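Local structure of hypothetical protein Rv2827c (Mycobacterium tuberculosis, 1ZEL) at residues 91-96 with 100-105; 65-68 with 73-76; 85-90 with 110-115. The protein is of unknown function but probably binds DNA through a winged-helix domain, which is joined to a region related to AbiEi antitoxins. One frame throughout, in Å; residues are numbered along the deposited sequence.

Contact 1 (91-96 with 100-105); sequences RSWLAR and AGFMLA
Ala-100 lays its methyl group over one face of the Trp-93 indole. The two residues sit on a helix-loop-strand connection, in which the chain leaves helix 88-96 and runs back along it to strand 103-104. This lies in the AbiEi antitoxin C-terminal region. Ala-100 CB is 3.5 Å from the centroid of the Trp-93 five-membered ring and only 12° off its normal, a well-centred CH-pi contact.

Trp-93 reaches this place because its CG stands anti to the backbone N (chi1 -170°), which brings the indole beside the loop. Its six-membered ring then slides past the ring of Phe-102. The two planes are near parallel, at 27°, but the centroids are 5.5 Å apart and the rings barely overlap. They meet through Trp-93 CE3 and Phe-102 CD2, 3.6 Å apart.

Leu-94, one residue further along the helix, approaches the far end of the same phenyl ring. Its CG is equally far, 3.8 Å, from Phe-102 CE2 and CZ. One branch, CD2, also turns to Ala-100 CB at 4.0 Å.

Pro-135 and Leu-138 add to the packing round Trp-93, and Ile-126 of strand 124-127 touches Phe-102. The contact is made of apolar side chains, three of the four buried. The other Leu-94 branch completes it, with CD1 lying 3.7 Å from Phe-102 CZ.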
ATOM      1  N   ARG A  91       2.303   8.622  -5.777  1.00 22.90           N
ATOM      2  CA  ARG A  91       1.872   9.997  -6.025  1.00 22.64           C
ATOM      3  C   ARG A  91       2.279  10.440  -7.424  1.00 22.44           C
ATOM      4  O   ARG A  91       1.555  11.204  -8.052  1.00 23.24           O
ATOM      5  CB  ARG A  91       2.455  10.951  -4.977  1.00 22.83           C
ATOM      6  CG  ARG A  91       2.126  10.526  -3.536  1.00 22.55           C
ATOM      7  CD  ARG A  91       2.455  11.632  -2.561  1.00 22.09           C
ATOM      8  NE  ARG A  91       2.820  11.095  -1.251  1.00 23.79           N
ATOM      9  CZ  ARG A  91       1.945  10.726  -0.309  1.00 25.75           C
ATOM     10  NH1 ARG A  91       0.642  10.848  -0.511  1.00 21.62           N
ATOM     11  NH2 ARG A  91       2.384  10.242   0.849  1.00 26.59           N
ATOM     12  N   SER A  92       3.434  10.000  -7.917  1.00 21.66           N
ATOM     13  CA  SER A  92       3.793  10.372  -9.304  1.00 22.67           C
ATOM     14  C   SER A  92       2.849   9.776 -10.348  1.00 22.40           C
ATOM     15  O   SER A  92       2.578  10.387 -11.406  1.00 21.88           O
ATOM     16  CB  SER A  92       5.259  10.045  -9.621  1.00 23.75           C
ATOM     17  OG  SER A  92       5.442   8.723 -10.078  1.00 24.85           O
ATOM     18  N   TRP A  93       2.345   8.583 -10.063  1.00 22.25           N
ATOM     19  CA  TRP A  93       1.302   7.989 -10.886  1.00 23.14           C
ATOM     20  C   TRP A  93       0.007   8.807 -10.875  1.00 23.95           C
ATOM     21  O   TRP A  93      -0.536   9.132 -11.952  1.00 24.66           O
ATOM     22  CB  TRP A  93       1.078   6.534 -10.470  1.00 23.69           C
ATOM     23  CG  TRP A  93       0.185   5.727 -11.422  1.00 23.97           C
ATOM     24  CD1 TRP A  93      -0.301   6.113 -12.631  1.00 26.93           C
ATOM     25  CD2 TRP A  93      -0.253   4.382 -11.218  1.00 26.80           C
ATOM     26  NE1 TRP A  93      -1.055   5.096 -13.191  1.00 30.28           N
ATOM     27  CE2 TRP A  93      -1.030   4.018 -12.336  1.00 30.31           C
ATOM     28  CE3 TRP A  93      -0.055   3.445 -10.194  1.00 27.32           C
ATOM     29  CZ2 TRP A  93      -1.633   2.757 -12.450  1.00 27.62           C
ATOM     30  CZ3 TRP A  93      -0.641   2.187 -10.314  1.00 21.75           C
ATOM     31  CH2 TRP A  93      -1.430   1.861 -11.421  1.00 26.31           C
ATOM     32  N   LEU A  94      -0.484   9.171  -9.688  1.00 23.85           N
ATOM     33  CA  LEU A  94      -1.693  10.019  -9.586  1.00 24.37           C
ATOM     34  C   LEU A  94      -1.527  11.374 -10.273  1.00 25.00           C
ATOM     35  O   LEU A  94      -2.511  11.967 -10.769  1.00 25.04           O
ATOM     36  CB  LEU A  94      -2.059  10.256  -8.125  1.00 24.26           C
ATOM     37  CG  LEU A  94      -2.584   9.021  -7.417  1.00 24.61           C
ATOM     38  CD1 LEU A  94      -2.570   9.260  -5.903  1.00 26.31           C
ATOM     39  CD2 LEU A  94      -3.967   8.662  -7.929  1.00 28.37           C
ATOM     40  N   ALA A  95      -0.283  11.859 -10.303  1.00 25.43           N
ATOM     41  CA  ALA A  95       0.039  13.132 -10.967  1.00 26.04           C
ATOM     42  C   ALA A  95      -0.230  13.072 -12.462  1.00 26.69           C
ATOM     43  O   ALA A  95      -0.646  14.066 -13.063  1.00 27.68           O
ATOM     44  CB  ALA A  95       1.481  13.510 -10.705  1.00 24.94           C
ATOM     45  N   ARG A  96       0.026  11.915 -13.067  1.00 27.66           N
ATOM     46  CA  ARG A  96      -0.279  11.675 -14.481  1.00 27.82           C
ATOM     47  C   ARG A  96      -1.697  11.159 -14.729  1.00 28.39           C
ATOM     48  O   ARG A  96      -2.308  11.481 -15.758  1.00 27.76           O
ATOM     49  CB  ARG A  96       0.673  10.638 -15.060  1.00 29.33           C
ATOM     50  CG  ARG A  96       2.147  10.996 -15.065  1.00 29.91           C
ATOM     51  CD  ARG A  96       2.435  12.373 -15.603  1.00 29.83           C
ATOM     52  NE  ARG A  96       2.034  12.581 -16.997  1.00 22.43           N
ATOM     53  CZ  ARG A  96       2.372  13.667 -17.670  1.00 26.41           C
ATOM     54  NH1 ARG A  96       3.143  14.586 -17.094  1.00 25.81           N
ATOM     55  NH2 ARG A  96       1.978  13.821 -18.918  1.00 24.55           N
ATOM     56  N   ALA A 100      -5.758   6.366 -11.452  1.00 28.88           N
ATOM     57  CA  ALA A 100      -4.837   5.230 -11.344  1.00 27.14           C
ATOM     58  C   ALA A 100      -5.534   4.004 -10.763  1.00 26.00           C
ATOM     59  O   ALA A 100      -5.336   2.898 -11.235  1.00 26.60           O
ATOM     60  CB  ALA A 100      -3.597   5.607 -10.525  1.00 26.42           C
ATOM     61  N   GLY A 101      -6.356   4.220  -9.746  1.00 24.80           N
ATOM     62  CA  GLY A 101      -7.230   3.180  -9.210  1.00 23.53           C
ATOM     63  C   GLY A 101      -6.605   2.199  -8.233  1.00 22.80           C
ATOM     64  O   GLY A 101      -7.221   1.184  -7.932  1.00 21.88           O
ATOM     65  N   PHE A 102      -5.398   2.496  -7.725  1.00 21.12           N
ATOM     66  CA  PHE A 102      -4.725   1.572  -6.820  1.00 20.54           C
ATOM     67  C   PHE A 102      -5.172   1.868  -5.415  1.00 20.94           C
ATOM     68  O   PHE A 102      -5.676   2.967  -5.119  1.00 21.67           O
ATOM     69  CB  PHE A 102      -3.173   1.691  -6.889  1.00 20.71           C
ATOM     70  CG  PHE A 102      -2.647   3.075  -6.530  1.00 18.58           C
ATOM     71  CD1 PHE A 102      -2.458   3.439  -5.197  1.00 19.70           C
ATOM     72  CD2 PHE A 102      -2.331   3.999  -7.523  1.00 22.44           C
ATOM     73  CE1 PHE A 102      -2.012   4.715  -4.858  1.00 17.99           C
ATOM     74  CE2 PHE A 102      -1.843   5.285  -7.185  1.00 17.53           C
ATOM     75  CZ  PHE A 102      -1.701   5.628  -5.846  1.00 21.56           C
ATOM     76  N   MET A 103      -4.963   0.889  -4.542  1.00 20.03           N
ATOM     77  CA  MET A 103      -5.057   1.107  -3.120  1.00 19.39           C
ATOM     78  C   MET A 103      -3.838   0.494  -2.447  1.00 19.30           C
ATOM     79  O   MET A 103      -3.410  -0.586  -2.837  1.00 19.88           O
ATOM     80  CB  MET A 103      -6.343   0.467  -2.577  1.00 19.54           C
ATOM     81  CG  MET A 103      -7.588   0.995  -3.250  1.00 19.90           C
ATOM     82  SD  MET A 103      -9.156   0.319  -2.661  1.00 24.91           S
ATOM     83  CE  MET A 103      -9.326   1.148  -1.100  1.00 19.06           C
ATOM     84  N   LEU A 104      -3.279   1.177  -1.441  1.00 19.15           N
ATOM     85  CA  LEU A 104      -2.260   0.579  -0.599  1.00 18.49           C
ATOM     86  C   LEU A 104      -2.814  -0.721  -0.027  1.00 18.80           C
ATOM     87  O   LEU A 104      -3.984  -0.777   0.385  1.00 19.67           O
ATOM     88  CB  LEU A 104      -1.849   1.537   0.523  1.00 18.21           C
ATOM     89  CG  LEU A 104      -1.067   2.782   0.111  1.00 20.49           C
ATOM     90  CD1 LEU A 104      -0.821   3.714   1.303  1.00 19.44           C
ATOM     91  CD2 LEU A 104       0.239   2.407  -0.579  1.00 19.08           C
ATOM     92  N   ALA A 105      -2.003  -1.779  -0.043  1.00 18.18           N
ATOM     93  CA  ALA A 105      -2.468  -3.099   0.398  1.00 19.04           C
ATOM     94  C   ALA A 105      -1.487  -3.737   1.360  1.00 19.28           C
ATOM     95  O   ALA A 105      -0.532  -3.088   1.811  1.00 19.21           O
ATOM     96  CB  ALA A 105      -2.733  -4.024  -0.806  1.00 20.28           C
TER

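Contact 2 (65-68 with 73-76); sequences VQLP and WAFI
Val-65 and Ala-74 join two antiparallel strands, 64-66 and 72-75, into a beta hairpin. Strand 33-34 flanks it on the 72-75 side, giving a three-stranded sheet. With helices 35-44 and 51-61 before it, this hairpin is consistent with the wing of a winged-helix domain.

The polar contacts are backbone bonds. Val-65 and Ala-74 form a hydrogen-bonded pair. Val-65 N donates to Ala-74 O at 2.9 Å, and Ala-74 N returns the bond to Val-65 O at 2.8 Å. The second is the straighter, with 169° at the hydrogen. Val-65 O also receives a CA-H...O contact from Trp-73 CA at 3.3 Å. Gln-66 and Trp-73 form the next pair, a non-hydrogen-bonded one.

The indole contacts lie on the face of the sheet that carries Gln-66 and Trp-73. The indole leans on the neighbouring strand, with Trp-73 CD1 3.4 Å from Gln-66 CA. The Gln-66 side chain leaves with CG anti to its backbone N (chi1 -164°) and stays extended. This lays CG alongside Trp-73 NE1, and the amide plane ends 62° from the ring plane. The same face meets helix 51-61, where Ile-55 touches Trp-73 and Arg-59 touches Gln-66.

The apolar contacts gather round Val-65 and Ala-74, which share the other face. Val-65 CG2 meets Ile-76 CD1 at 4.0 Å, and Val-4 of strand 3-5 packs against both residues. Leu-67 follows the strand and folds back over strand 72-75. It turns one branch to the Ala-74 methyl, CD2 to CB 4.2 Å, and rests the other on the backbone, Leu-67 CD1 to Trp-73 C 3.7 Å.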
ATOM      1  N   VAL A  65      14.393  15.548  -9.026  1.00 20.60           N
ATOM      2  CA  VAL A  65      14.818  14.147  -9.066  1.00 21.04           C
ATOM      3  C   VAL A  65      13.735  13.378  -9.806  1.00 21.35           C
ATOM      4  O   VAL A  65      12.532  13.480  -9.459  1.00 20.49           O
ATOM      5  CB  VAL A  65      15.024  13.572  -7.661  1.00 20.78           C
ATOM      6  CG1 VAL A  65      15.238  12.045  -7.708  1.00 20.97           C
ATOM      7  CG2 VAL A  65      16.230  14.252  -6.982  1.00 19.00           C
ATOM      8  N   GLN A  66      14.151  12.661 -10.844  1.00 20.70           N
ATOM      9  CA  GLN A  66      13.208  11.948 -11.695  1.00 21.17           C
ATOM     10  C   GLN A  66      12.426  10.912 -10.893  1.00 20.98           C
ATOM     11  O   GLN A  66      13.008  10.128 -10.120  1.00 19.25           O
ATOM     12  CB  GLN A  66      13.914  11.297 -12.888  1.00 21.90           C
ATOM     13  CG  GLN A  66      12.958  10.877 -13.977  1.00 23.83           C
ATOM     14  CD  GLN A  66      13.678  10.430 -15.230  1.00 32.81           C
ATOM     15  OE1 GLN A  66      14.686  11.015 -15.625  1.00 33.01           O
ATOM     16  NE2 GLN A  66      13.152   9.393 -15.874  1.00 36.07           N
ATOM     17  N   LEU A  67      11.103  10.910 -11.079  1.00 19.31           N
ATOM     18  CA  LEU A  67      10.264   9.881 -10.477  1.00 18.66           C
ATOM     19  C   LEU A  67       9.924   8.769 -11.482  1.00 18.90           C
ATOM     20  O   LEU A  67      10.133   8.945 -12.681  1.00 17.93           O
ATOM     21  CB  LEU A  67       9.000  10.512  -9.872  1.00 17.85           C
ATOM     22  CG  LEU A  67       9.228  11.373  -8.626  1.00 19.85           C
ATOM     23  CD1 LEU A  67       7.894  12.091  -8.258  1.00 14.65           C
ATOM     24  CD2 LEU A  67       9.828  10.571  -7.405  1.00 20.45           C
ATOM     25  N   PRO A  68       9.458   7.600 -10.982  1.00 18.88           N
ATOM     26  CA  PRO A  68       9.258   6.402 -11.829  1.00 19.62           C
ATOM     27  C   PRO A  68       8.276   6.562 -12.967  1.00 19.88           C
ATOM     28  O   PRO A  68       8.416   5.888 -13.987  1.00 21.14           O
ATOM     29  CB  PRO A  68       8.731   5.354 -10.830  1.00 19.44           C
ATOM     30  CG  PRO A  68       9.293   5.800  -9.500  1.00 17.88           C
ATOM     31  CD  PRO A  68       9.220   7.302  -9.553  1.00 18.97           C
ATOM     32  N   TRP A  73       8.650  14.542 -11.651  1.00 19.18           N
ATOM     33  CA  TRP A  73       9.860  14.783 -10.892  1.00 19.64           C
ATOM     34  C   TRP A  73       9.451  15.173  -9.500  1.00 19.69           C
ATOM     35  O   TRP A  73       8.345  15.667  -9.291  1.00 20.63           O
ATOM     36  CB  TRP A  73      10.676  15.938 -11.504  1.00 20.95           C
ATOM     37  CG  TRP A  73      11.292  15.562 -12.778  1.00 18.77           C
ATOM     38  CD1 TRP A  73      12.558  15.077 -12.969  1.00 25.42           C
ATOM     39  CD2 TRP A  73      10.670  15.594 -14.047  1.00 20.62           C
ATOM     40  NE1 TRP A  73      12.757  14.799 -14.305  1.00 28.18           N
ATOM     41  CE2 TRP A  73      11.607  15.096 -14.988  1.00 24.21           C
ATOM     42  CE3 TRP A  73       9.404  15.991 -14.492  1.00 21.66           C
ATOM     43  CZ2 TRP A  73      11.324  15.010 -16.362  1.00 26.00           C
ATOM     44  CZ3 TRP A  73       9.116  15.883 -15.858  1.00 23.90           C
ATOM     45  CH2 TRP A  73      10.072  15.389 -16.772  1.00 25.50           C
ATOM     46  N   ALA A  74      10.351  14.963  -8.549  1.00 19.65           N
ATOM     47  CA  ALA A  74      10.221  15.530  -7.222  1.00 19.41           C
ATOM     48  C   ALA A  74      11.110  16.770  -7.107  1.00 20.31           C
ATOM     49  O   ALA A  74      12.279  16.756  -7.520  1.00 20.21           O
ATOM     50  CB  ALA A  74      10.620  14.484  -6.139  1.00 19.92           C
ATOM     51  N   PHE A  75      10.545  17.840  -6.553  1.00 20.13           N
ATOM     52  CA  PHE A  75      11.308  19.041  -6.219  1.00 19.83           C
ATOM     53  C   PHE A  75      11.874  18.858  -4.813  1.00 19.76           C
ATOM     54  O   PHE A  75      11.142  18.556  -3.892  1.00 18.84           O
ATOM     55  CB  PHE A  75      10.389  20.271  -6.272  1.00 20.05           C
ATOM     56  CG  PHE A  75      11.054  21.567  -5.854  1.00 19.90           C
ATOM     57  CD1 PHE A  75      12.127  22.087  -6.585  1.00 21.09           C
ATOM     58  CD2 PHE A  75      10.629  22.243  -4.713  1.00 15.71           C
ATOM     59  CE1 PHE A  75      12.740  23.262  -6.203  1.00 20.72           C
ATOM     60  CE2 PHE A  75      11.219  23.429  -4.328  1.00 15.87           C
ATOM     61  CZ  PHE A  75      12.288  23.948  -5.092  1.00 16.76           C
ATOM     62  N   ILE A  76      13.184  19.032  -4.662  1.00 20.12           N
ATOM     63  CA  ILE A  76      13.788  18.974  -3.352  1.00 19.10           C
ATOM     64  C   ILE A  76      13.897  20.438  -2.907  1.00 20.00           C
ATOM     65  O   ILE A  76      14.589  21.228  -3.547  1.00 20.77           O
ATOM     66  CB  ILE A  76      15.190  18.296  -3.378  1.00 19.29           C
ATOM     67  CG1 ILE A  76      15.232  17.073  -4.326  1.00 20.23           C
ATOM     68  CG2 ILE A  76      15.679  17.969  -1.939  1.00 20.26           C
ATOM     69  CD1 ILE A  76      14.211  15.945  -4.012  1.00 24.40           C
TER

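Contact 3 (85-90 with 110-115); sequences DPYLPL and AWHLGY. With FMT (formic acid), chain F.
The phenol oxygen of Tyr-87 is held by two hydrogen bonds, one received and one given. His-112 NE2 donates a hydrogen bond to Tyr-87 OH at 2.6 Å. Tyr-87 OH in turn donates to O2 of a bound formic acid at 2.5 Å. That second distance is very short, so its exact length deserves caution. The phenol thus accepts from the imidazole and donates to the formic acid.

The flat groups meet rim to rim. The Tyr-87 and His-112 rings come from opposite directions, their planes at 60° and centroids 5.7 Å apart. Tyr-87 OH lies near the imidazole plane, 13° out of it, where the NE2 hydrogen points. For His-112, CG stands beside the backbone N and anti to the carbonyl carbon (chi1 -66°), which sends the ring off the helix toward the tyrosine. Trp-111 CD1 lies over one imidazole face.

The contact links the start of helix 88-96 with the end of helix 106-113. Tyr-87 is the N-cap residue of the first. Gly-114 closes the second in a Schellman motif, with positive phi. Ahead of the N-cap, Asp-85 OD1 accepts from Tyr-87 N at 3.0 Å, forming an Asx turn.

Formic acid probably came from the crystallisation liquor. It is also hydrogen-bonded to Ser-108 OG and Gln-119 NE2, and so bridges Tyr-87 to helix 106-113 and the residues after it. Its other oxygen, O1, lies 3.9 Å from Pro-86 CG and 4.0 Å from Trp-111 CD1. Pro-86 CG in turn sits over one face of the Tyr-87 ring.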
ATOM      1  N   ASP A  85       9.285  10.507   2.062  1.00 28.74           N
ATOM      2  CA  ASP A  85       7.925  10.176   1.684  1.00 27.05           C
ATOM      3  C   ASP A  85       8.138   8.900   0.926  1.00 28.00           C
ATOM      4  O   ASP A  85       8.825   8.919  -0.096  1.00 28.93           O
ATOM      5  CB  ASP A  85       7.317  11.262   0.789  1.00 26.56           C
ATOM      6  CG  ASP A  85       5.945  10.893   0.262  1.00 23.55           C
ATOM      7  OD1 ASP A  85       5.387   9.832   0.645  1.00 19.21           O
ATOM      8  OD2 ASP A  85       5.403  11.661  -0.550  1.00 24.98           O
ATOM      9  N   PRO A  86       7.636   7.774   1.461  1.00 27.53           N
ATOM     10  CA  PRO A  86       7.857   6.492   0.804  1.00 26.58           C
ATOM     11  C   PRO A  86       6.904   6.214  -0.341  1.00 25.72           C
ATOM     12  O   PRO A  86       7.091   5.237  -1.036  1.00 24.42           O
ATOM     13  CB  PRO A  86       7.622   5.482   1.914  1.00 26.30           C
ATOM     14  CG  PRO A  86       6.634   6.148   2.816  1.00 29.13           C
ATOM     15  CD  PRO A  86       6.946   7.622   2.758  1.00 28.10           C
ATOM     16  N   TYR A  87       5.901   7.074  -0.536  1.00 24.60           N
ATOM     17  CA  TYR A  87       4.883   6.818  -1.528  1.00 24.63           C
ATOM     18  C   TYR A  87       5.004   7.697  -2.754  1.00 24.08           C
ATOM     19  O   TYR A  87       4.095   7.735  -3.571  1.00 23.65           O
ATOM     20  CB  TYR A  87       3.485   6.952  -0.913  1.00 24.71           C
ATOM     21  CG  TYR A  87       3.229   6.000   0.268  1.00 25.65           C
ATOM     22  CD1 TYR A  87       3.570   4.647   0.195  1.00 25.13           C
ATOM     23  CD2 TYR A  87       2.635   6.458   1.426  1.00 25.93           C
ATOM     24  CE1 TYR A  87       3.354   3.781   1.268  1.00 24.14           C
ATOM     25  CE2 TYR A  87       2.397   5.598   2.502  1.00 29.76           C
ATOM     26  CZ  TYR A  87       2.759   4.260   2.410  1.00 24.47           C
ATOM     27  OH  TYR A  87       2.500   3.421   3.474  1.00 26.93           O
ATOM     28  N   LEU A  88       6.136   8.377  -2.916  1.00 23.25           N
ATOM     29  CA  LEU A  88       6.279   9.273  -4.056  1.00 24.32           C
ATOM     30  C   LEU A  88       6.106   8.579  -5.415  1.00 24.27           C
ATOM     31  O   LEU A  88       5.533   9.172  -6.326  1.00 25.26           O
ATOM     32  CB  LEU A  88       7.592  10.086  -3.990  1.00 23.59           C
ATOM     33  CG  LEU A  88       7.517  11.467  -3.359  1.00 26.23           C
ATOM     34  CD1 LEU A  88       8.907  12.114  -3.249  1.00 30.43           C
ATOM     35  CD2 LEU A  88       6.528  12.398  -4.102  1.00 23.90           C
ATOM     36  N   PRO A  89       6.594   7.321  -5.568  1.00 24.15           N
ATOM     37  CA  PRO A  89       6.249   6.607  -6.812  1.00 23.02           C
ATOM     38  C   PRO A  89       4.740   6.551  -7.126  1.00 23.00           C
ATOM     39  O   PRO A  89       4.343   6.702  -8.286  1.00 23.27           O
ATOM     40  CB  PRO A  89       6.794   5.193  -6.571  1.00 23.11           C
ATOM     41  CG  PRO A  89       7.938   5.394  -5.564  1.00 23.11           C
ATOM     42  CD  PRO A  89       7.517   6.538  -4.703  1.00 23.97           C
ATOM     43  N   LEU A  90       3.910   6.325  -6.112  1.00 21.93           N
ATOM     44  CA  LEU A  90       2.465   6.262  -6.321  1.00 21.55           C
ATOM     45  C   LEU A  90       1.849   7.636  -6.544  1.00 22.85           C
ATOM     46  O   LEU A  90       0.949   7.804  -7.374  1.00 23.34           O
ATOM     47  CB  LEU A  90       1.785   5.550  -5.153  1.00 20.75           C
ATOM     48  CG  LEU A  90       2.115   4.059  -5.072  1.00 21.37           C
ATOM     49  CD1 LEU A  90       1.548   3.479  -3.798  1.00 18.75           C
ATOM     50  CD2 LEU A  90       1.573   3.308  -6.298  1.00 20.37           C
ATOM     51  N   ALA A 110      -1.651  -2.612   6.553  1.00 19.18           N
ATOM     52  CA  ALA A 110      -1.539  -3.109   7.935  1.00 18.93           C
ATOM     53  C   ALA A 110      -0.784  -2.120   8.821  1.00 19.96           C
ATOM     54  O   ALA A 110      -1.095  -1.947  10.019  1.00 19.86           O
ATOM     55  CB  ALA A 110      -0.812  -4.480   7.948  1.00 19.00           C
ATOM     56  N   TRP A 111       0.242  -1.487   8.254  1.00 20.18           N
ATOM     57  CA  TRP A 111       1.086  -0.570   9.011  1.00 20.01           C
ATOM     58  C   TRP A 111       0.277   0.638   9.471  1.00 20.34           C
ATOM     59  O   TRP A 111       0.264   0.977  10.646  1.00 19.99           O
ATOM     60  CB  TRP A 111       2.305  -0.161   8.158  1.00 20.01           C
ATOM     61  CG  TRP A 111       3.048   1.069   8.621  1.00 20.50           C
ATOM     62  CD1 TRP A 111       3.159   2.260   7.959  1.00 19.71           C
ATOM     63  CD2 TRP A 111       3.804   1.219   9.838  1.00 19.58           C
ATOM     64  NE1 TRP A 111       3.930   3.136   8.679  1.00 16.98           N
ATOM     65  CE2 TRP A 111       4.341   2.523   9.832  1.00 17.75           C
ATOM     66  CE3 TRP A 111       4.088   0.373  10.912  1.00 23.96           C
ATOM     67  CZ2 TRP A 111       5.124   3.015  10.868  1.00 23.55           C
ATOM     68  CZ3 TRP A 111       4.862   0.869  11.962  1.00 22.48           C
ATOM     69  CH2 TRP A 111       5.370   2.179  11.925  1.00 24.20           C
ATOM     70  N   HIS A 112      -0.441   1.263   8.547  1.00 20.86           N
ATOM     71  CA  HIS A 112      -1.202   2.458   8.883  1.00 20.00           C
ATOM     72  C   HIS A 112      -2.454   2.167   9.716  1.00 20.02           C
ATOM     73  O   HIS A 112      -2.892   3.037  10.465  1.00 20.58           O
ATOM     74  CB  HIS A 112      -1.534   3.253   7.619  1.00 20.59           C
ATOM     75  CG  HIS A 112      -0.325   3.830   6.936  1.00 19.88           C
ATOM     76  ND1 HIS A 112       0.482   4.782   7.531  1.00 24.41           N
ATOM     77  CD2 HIS A 112       0.200   3.603   5.707  1.00 21.55           C
ATOM     78  CE1 HIS A 112       1.468   5.097   6.706  1.00 22.05           C
ATOM     79  NE2 HIS A 112       1.319   4.398   5.590  1.00 19.58           N
ATOM     80  N   LEU A 113      -3.000   0.956   9.593  1.00 19.61           N
ATOM     81  CA  LEU A 113      -4.136   0.506  10.397  1.00 19.68           C
ATOM     82  C   LEU A 113      -3.662   0.127  11.799  1.00 20.27           C
ATOM     83  O   LEU A 113      -4.471   0.036  12.740  1.00 20.88           O
ATOM     84  CB  LEU A 113      -4.826  -0.704   9.746  1.00 20.71           C
ATOM     85  CG  LEU A 113      -5.712  -0.483   8.514  1.00 20.95           C
ATOM     86  CD1 LEU A 113      -6.202  -1.823   7.914  1.00 19.45           C
ATOM     87  CD2 LEU A 113      -6.886   0.451   8.852  1.00 20.71           C
ATOM     88  N   GLY A 114      -2.356  -0.070  11.941  1.00 20.26           N
ATOM     89  CA  GLY A 114      -1.754  -0.236  13.279  1.00 20.46           C
ATOM     90  C   GLY A 114      -1.450  -1.654  13.709  1.00 21.64           C
ATOM     91  O   GLY A 114      -1.185  -1.898  14.892  1.00 19.52           O
ATOM     92  N   TYR A 115      -1.397  -2.578  12.745  1.00 21.60           N
ATOM     93  CA  TYR A 115      -1.216  -3.995  13.074  1.00 22.51           C
ATOM     94  C   TYR A 115       0.230  -4.481  12.986  1.00 24.32           C
ATOM     95  O   TYR A 115       0.478  -5.683  13.122  1.00 25.60           O
ATOM     96  CB  TYR A 115      -2.151  -4.875  12.222  1.00 22.33           C
ATOM     97  CG  TYR A 115      -3.589  -4.397  12.217  1.00 20.59           C
ATOM     98  CD1 TYR A 115      -4.297  -4.229  11.023  1.00 17.97           C
ATOM     99  CD2 TYR A 115      -4.215  -4.057  13.389  1.00 16.17           C
ATOM    100  CE1 TYR A 115      -5.600  -3.766  11.035  1.00 20.05           C
ATOM    101  CE2 TYR A 115      -5.532  -3.584  13.401  1.00 16.92           C
ATOM    102  CZ  TYR A 115      -6.205  -3.443  12.229  1.00 20.78           C
ATOM    103  OH  TYR A 115      -7.488  -2.966  12.227  1.00 19.42           O
TER
HETATM  104  C   FMT F 704       5.229   2.025   4.014  1.00 34.94           C
HETATM  105  O1  FMT F 704       5.443   2.977   4.776  1.00 34.96           O
HETATM  106  O2  FMT F 704       4.106   1.537   3.814  1.00 34.23           O

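In the fold
Contacts 1 and 3 share helix 88-96, contact 3 through the N-cap residue at its start and contact 1 through its later turns, with centres 12 Å apart. Arg-91 NE and Asp-85 OD2 join these two through a salt bridge of 2.7 Å, and Leu-104 CD1 packs on Tyr-87 CZ at 3.8 Å. In the chain, contact 1 is nested inside the loop that contact 3 closes. Contact 2, probably the wing of the winged-helix domain, packs against the same helix, with Leu-67 CD1 3.6 Å from Ser-92 CB. The formic acid lies at contact 3, bonded to Tyr-87 OH. The sodium ion is about 13 Å from the His-112 side chain, while Tyr-115 hydrogen-bonds Asp-213 of the sodium site.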